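Local coordinates for anaphase-promoting complex subunit CUT9 (Schizosaccharomyces pombe, PDB 2XPI), which serves as a subunit of the anaphase-promoting complex, the ubiquitin ligase that controls progression through mitosis and G1, and pairs with itself through its N-terminal TPR repeats, at residues 248-260 / 272-284. Residues are numbered along the deposited sequence; the frame is centred on the assembly and turned at random.
Sequences ADEEWDLVLKLNY and RSLYMLKLNKTSH
W252 is the large knob of this contact, pushed from helix 248-257 of TPR 5 into a hollow formed by L279, H284 and M276 of TPR 6. In this tetratricopeptide superhelix, helix 268-276 packs against helix 248-257, the short helix 261-264 between them in sequence; the paired segments run almost antiparallel, 171° apart. A broad, flat indole suits a slot with two walls. On one face L279 CD2 sits 3.9 Å from the centroid of the W252 six-membered ring. Over the opposite face H284 CB lies 3.6 Å from that centroid, and CG, anti to the carbonyl carbon, brings the imidazole over the five-membered ring as an offset stack, centroids 3.9 Å apart and planes at 10°. M276, flexible and unbranched, closes the floor obliquely, its CG 3.5 Å from W252 CZ3. L288 of helix 285-296 also touches the indole.

Toward the C-terminal end of helix 248-257, the branched methyl ends of V255 and L279 meet tip to tip, CG1 to CD2, while V255 CG2 rests on M276 CG. Farther along, Y260 turns its ring face to R272, whose CB lies 3.4 Å above the ring plane toward the rim, so the aliphatic stem of the arginine does the packing. The Y260 hydroxyl reaches back to V255 O at 2.7 Å, tying the loop to the helix end. L258 CD2 meets the edge of the Y275 ring, which stacks with F237 while Y275 OH hydrogen-bonds A231 O; Y275 also packs on W90 of the second subunit, placing this contact beside the dimer interface formed by TPR repeats 1-7.

N280 forms an Asx turn: OD1 takes up the backbone N and hydroxyl of both T282 and S283. Its backbone oxygen meets the indole edge, in plane, through a weak hydrogen bond from W252 NE1 to N280 O, 3.4 Å long and bent to 143°.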
loop_
_atom_site.group_PDB
_atom_site.type_symbol
_atom_site.label_atom_id
_atom_site.label_comp_id
_atom_site.label_asym_id
_atom_site.label_seq_id
_atom_site.Cartn_x
_atom_site.Cartn_y
_atom_site.Cartn_z
ATOM N N ALA A 248 12.344 -17.563 27.834
ATOM C CA ALA A 248 12.119 -16.578 28.886
ATOM C C ALA A 248 13.436 -16.054 29.488
ATOM O O ALA A 248 13.604 -14.843 29.679
ATOM C CB ALA A 248 11.231 -17.172 29.972
ATOM N N ASP A 249 14.358 -16.972 29.792
ATOM C CA ASP A 249 15.666 -16.615 30.342
ATOM C C ASP A 249 16.488 -15.779 29.371
ATOM O O ASP A 249 16.957 -14.708 29.731
ATOM C CB ASP A 249 16.452 -17.862 30.757
ATOM C CG ASP A 249 16.037 -18.391 32.127
ATOM O OD1 ASP A 249 15.344 -17.646 32.869
ATOM O OD2 ASP A 249 16.412 -19.548 32.461
ATOM N N GLU A 250 16.660 -16.270 28.148
ATOM C CA GLU A 250 17.394 -15.548 27.123
ATOM C C GLU A 250 16.939 -14.084 26.993
ATOM O O GLU A 250 17.762 -13.195 26.818
ATOM C CB GLU A 250 17.225 -16.231 25.770
ATOM C CG GLU A 250 17.907 -17.567 25.613
ATOM C CD GLU A 250 17.538 -18.231 24.291
ATOM O OE1 GLU A 250 16.333 -18.255 23.949
ATOM O OE2 GLU A 250 18.446 -18.726 23.590
ATOM N N GLU A 251 15.628 -13.851 27.068
ATOM C CA GLU A 251 15.051 -12.513 26.940
ATOM C C GLU A 251 15.476 -11.580 28.068
ATOM O O GLU A 251 15.825 -10.429 27.825
ATOM C CB GLU A 251 13.525 -12.578 26.859
ATOM C CG GLU A 251 12.974 -12.838 25.450
ATOM C CD GLU A 251 11.507 -13.315 25.449
ATOM O OE1 GLU A 251 10.896 -13.373 26.550
ATOM O OE2 GLU A 251 10.977 -13.636 24.346
ATOM N N TRP A 252 15.446 -12.075 29.302
ATOM C CA TRP A 252 15.910 -11.290 30.437
ATOM C C TRP A 252 17.410 -11.032 30.382
ATOM O O TRP A 252 17.862 -9.923 30.640
ATOM C CB TRP A 252 15.517 -11.947 31.760
ATOM C CG TRP A 252 14.111 -11.643 32.138
ATOM C CD1 TRP A 252 13.002 -12.405 31.876
ATOM C CD2 TRP A 252 13.646 -10.478 32.827
ATOM N NE1 TRP A 252 11.876 -11.783 32.370
ATOM C CE2 TRP A 252 12.247 -10.599 32.958
ATOM C CE3 TRP A 252 14.276 -9.341 33.345
ATOM C CZ2 TRP A 252 11.473 -9.622 33.590
ATOM C CZ3 TRP A 252 13.509 -8.383 33.969
ATOM C CH2 TRP A 252 12.122 -8.527 34.087
ATOM N N ASP A 253 18.191 -12.048 30.045
ATOM C CA ASP A 253 19.628 -11.839 29.935
ATOM C C ASP A 253 19.948 -10.847 28.815
ATOM O O ASP A 253 20.950 -10.134 28.868
ATOM C CB ASP A 253 20.364 -13.163 29.715
ATOM C CG ASP A 253 21.776 -12.971 29.157
ATOM O OD1 ASP A 253 21.903 -12.766 27.922
ATOM O OD2 ASP A 253 22.754 -13.034 29.944
ATOM N N LEU A 254 19.101 -10.805 27.795
ATOM C CA LEU A 254 19.335 -9.889 26.710
ATOM C C LEU A 254 19.149 -8.471 27.229
ATOM O O LEU A 254 20.081 -7.679 27.155
ATOM C CB LEU A 254 18.424 -10.171 25.521
ATOM C CG LEU A 254 18.540 -9.204 24.334
ATOM C CD1 LEU A 254 19.931 -9.163 23.720
ATOM C CD2 LEU A 254 17.542 -9.571 23.279
ATOM N N VAL A 255 17.976 -8.141 27.774
ATOM C CA VAL A 255 17.738 -6.747 28.147
ATOM C C VAL A 255 18.609 -6.292 29.304
ATOM O O VAL A 255 18.943 -5.106 29.412
ATOM C CB VAL A 255 16.247 -6.387 28.409
ATOM C CG1 VAL A 255 15.323 -7.400 27.793
ATOM C CG2 VAL A 255 15.977 -6.167 29.880
ATOM N N LEU A 256 18.996 -7.232 30.155
ATOM C CA LEU A 256 19.855 -6.903 31.282
ATOM C C LEU A 256 21.268 -6.552 30.833
ATOM O O LEU A 256 21.942 -5.766 31.489
ATOM C CB LEU A 256 19.870 -8.029 32.314
ATOM C CG LEU A 256 19.075 -7.751 33.602
ATOM C CD1 LEU A 256 18.006 -6.678 33.390
ATOM C CD2 LEU A 256 18.453 -9.025 34.168
ATOM N N LYS A 257 21.703 -7.103 29.704
ATOM C CA LYS A 257 23.084 -6.919 29.262
ATOM C C LYS A 257 23.224 -5.845 28.172
ATOM O O LYS A 257 24.331 -5.466 27.792
ATOM C CB LYS A 257 23.683 -8.257 28.810
ATOM N N LEU A 258 22.094 -5.345 27.690
ATOM C CA LEU A 258 22.069 -4.255 26.713
ATOM C C LEU A 258 22.805 -2.972 27.211
ATOM O O LEU A 258 22.913 -2.723 28.415
ATOM C CB LEU A 258 20.616 -3.943 26.376
ATOM C CG LEU A 258 20.058 -4.214 24.977
ATOM C CD1 LEU A 258 20.445 -5.577 24.435
ATOM C CD2 LEU A 258 18.527 -4.015 24.962
ATOM N N ASN A 259 23.310 -2.174 26.278
ATOM C CA ASN A 259 24.070 -0.967 26.591
ATOM C C ASN A 259 23.199 0.289 26.429
ATOM O O ASN A 259 23.132 0.900 25.355
ATOM C CB ASN A 259 25.300 -0.915 25.677
ATOM C CG ASN A 259 26.094 0.399 25.784
ATOM O OD1 ASN A 259 25.938 1.187 26.725
ATOM N ND2 ASN A 259 26.969 0.620 24.804
ATOM N N TYR A 260 22.536 0.676 27.505
ATOM C CA TYR A 260 21.516 1.699 27.408
ATOM C C TYR A 260 22.057 3.102 27.140
ATOM O O TYR A 260 21.287 4.022 26.863
ATOM C CB TYR A 260 20.576 1.641 28.617
ATOM C CG TYR A 260 19.714 0.393 28.601
ATOM C CD1 TYR A 260 18.663 0.264 27.697
ATOM C CD2 TYR A 260 19.968 -0.664 29.452
ATOM C CE1 TYR A 260 17.884 -0.873 27.661
ATOM C CE2 TYR A 260 19.203 -1.804 29.422
ATOM C CZ TYR A 260 18.164 -1.904 28.527
ATOM O OH TYR A 260 17.399 -3.049 28.504
ATOM N N ARG A 272 15.232 0.709 29.952
ATOM C CA ARG A 272 15.321 -0.659 30.450
ATOM C C ARG A 272 14.025 -1.130 31.109
ATOM O O ARG A 272 13.610 -2.262 30.888
ATOM C CB ARG A 272 16.494 -0.827 31.414
ATOM C CG ARG A 272 16.562 -2.190 32.050
ATOM C CD ARG A 272 17.943 -2.473 32.596
ATOM N NE ARG A 272 18.546 -1.272 33.160
ATOM C CZ ARG A 272 18.221 -0.775 34.347
ATOM N NH1 ARG A 272 17.299 -1.403 35.083
ATOM N NH2 ARG A 272 18.806 0.336 34.796
ATOM N N SER A 273 13.386 -0.268 31.904
ATOM C CA SER A 273 12.105 -0.618 32.536
ATOM C C SER A 273 11.012 -0.832 31.487
ATOM O O SER A 273 10.174 -1.718 31.622
ATOM C CB SER A 273 11.645 0.452 33.544
ATOM O OG SER A 273 12.634 0.768 34.523
ATOM N N LEU A 274 11.002 -0.007 30.446
ATOM C CA LEU A 274 10.055 -0.196 29.350
ATOM C C LEU A 274 10.205 -1.576 28.741
ATOM O O LEU A 274 9.216 -2.250 28.483
ATOM C CB LEU A 274 10.271 0.856 28.257
ATOM C CG LEU A 274 9.309 2.037 28.105
ATOM C CD1 LEU A 274 8.721 2.479 29.418
ATOM C CD2 LEU A 274 10.027 3.185 27.422
ATOM N N TYR A 275 11.444 -1.996 28.499
ATOM C CA TYR A 275 11.695 -3.301 27.881
ATOM C C TYR A 275 11.263 -4.454 28.789
ATOM O O TYR A 275 10.599 -5.386 28.357
ATOM C CB TYR A 275 13.169 -3.426 27.470
ATOM C CG TYR A 275 13.475 -2.683 26.189
ATOM C CD1 TYR A 275 14.736 -2.720 25.612
ATOM C CD2 TYR A 275 12.483 -1.950 25.553
ATOM C CE1 TYR A 275 14.994 -2.058 24.433
ATOM C CE2 TYR A 275 12.735 -1.278 24.394
ATOM C CZ TYR A 275 13.990 -1.332 23.832
ATOM O OH TYR A 275 14.209 -0.647 22.659
ATOM N N MET A 276 11.626 -4.373 30.059
ATOM C CA MET A 276 11.230 -5.382 31.021
ATOM C C MET A 276 9.709 -5.586 31.060
ATOM O O MET A 276 9.238 -6.683 31.334
ATOM C CB MET A 276 11.820 -5.066 32.401
ATOM C CG MET A 276 13.347 -5.268 32.449
ATOM S SD MET A 276 14.151 -4.712 33.975
ATOM C CE MET A 276 12.669 -4.315 34.855
ATOM N N LEU A 277 8.939 -4.546 30.761
ATOM C CA LEU A 277 7.482 -4.685 30.735
ATOM C C LEU A 277 7.010 -5.627 29.634
ATOM O O LEU A 277 5.872 -6.092 29.673
ATOM C CB LEU A 277 6.788 -3.338 30.535
ATOM C CG LEU A 277 6.866 -2.241 31.589
ATOM C CD1 LEU A 277 5.779 -1.232 31.282
ATOM C CD2 LEU A 277 6.702 -2.792 33.004
ATOM N N LYS A 278 7.862 -5.877 28.640
ATOM C CA LYS A 278 7.510 -6.758 27.519
ATOM C C LYS A 278 7.719 -8.238 27.844
ATOM O O LYS A 278 7.333 -9.113 27.068
ATOM C CB LYS A 278 8.333 -6.402 26.278
ATOM C CG LYS A 278 8.003 -5.047 25.681
ATOM C CD LYS A 278 6.495 -4.885 25.622
ATOM C CE LYS A 278 6.061 -3.690 24.782
ATOM N NZ LYS A 278 4.589 -3.768 24.528
ATOM N N LEU A 279 8.314 -8.496 29.003
ATOM C CA LEU A 279 8.962 -9.764 29.291
ATOM C C LEU A 279 8.146 -10.724 30.136
ATOM O O LEU A 279 7.026 -10.421 30.537
ATOM C CB LEU A 279 10.275 -9.494 30.007
ATOM C CG LEU A 279 11.540 -9.382 29.161
ATOM C CD1 LEU A 279 11.245 -9.094 27.700
ATOM C CD2 LEU A 279 12.436 -8.336 29.787
ATOM N N ASN A 280 8.733 -11.887 30.408
ATOM C CA ASN A 280 8.109 -12.893 31.252
ATOM C C ASN A 280 7.801 -12.376 32.651
ATOM O O ASN A 280 8.709 -12.060 33.433
ATOM C CB ASN A 280 8.980 -14.140 31.366
ATOM C CG ASN A 280 8.262 -15.274 32.068
ATOM O OD1 ASN A 280 8.239 -15.353 33.302
ATOM N ND2 ASN A 280 7.645 -16.153 31.284
ATOM N N LYS A 281 6.509 -12.338 32.966
ATOM C CA LYS A 281 6.014 -11.805 34.228
ATOM C C LYS A 281 6.455 -12.573 35.478
ATOM O O LYS A 281 6.547 -11.978 36.553
ATOM C CB LYS A 281 4.482 -11.731 34.189
ATOM C CG LYS A 281 3.924 -10.364 34.500
ATOM C CD LYS A 281 4.515 -9.312 33.581
ATOM C CE LYS A 281 4.251 -9.646 32.128
ATOM N NZ LYS A 281 4.684 -8.551 31.225
ATOM N N THR A 282 6.724 -13.875 35.349
ATOM C CA THR A 282 6.891 -14.735 36.531
ATOM C C THR A 282 8.325 -14.913 37.049
ATOM O O THR A 282 8.540 -14.973 38.261
ATOM C CB THR A 282 6.217 -16.143 36.348
ATOM O OG1 THR A 282 7.054 -17.010 35.561
ATOM C CG2 THR A 282 4.839 -16.014 35.701
ATOM N N SER A 283 9.300 -14.985 36.145
ATOM C CA SER A 283 10.650 -15.418 36.521
ATOM C C SER A 283 11.481 -14.396 37.295
ATOM O O SER A 283 12.316 -14.765 38.120
ATOM C CB SER A 283 11.424 -15.907 35.291
ATOM O OG SER A 283 11.259 -15.033 34.189
ATOM N N HIS A 284 11.256 -13.118 37.019
ATOM C CA HIS A 284 12.027 -12.049 37.637
ATOM C C HIS A 284 11.081 -11.048 38.266
ATOM O O HIS A 284 11.118 -9.852 37.956
ATOM C CB HIS A 284 12.885 -11.355 36.588
ATOM C CG HIS A 284 13.920 -12.240 35.980
ATOM N ND1 HIS A 284 15.269 -12.036 36.157
ATOM C CD2 HIS A 284 13.802 -13.344 35.205
ATOM C CE1 HIS A 284 15.941 -12.971 35.509
ATOM N NE2 HIS A 284 15.074 -13.780 34.928
#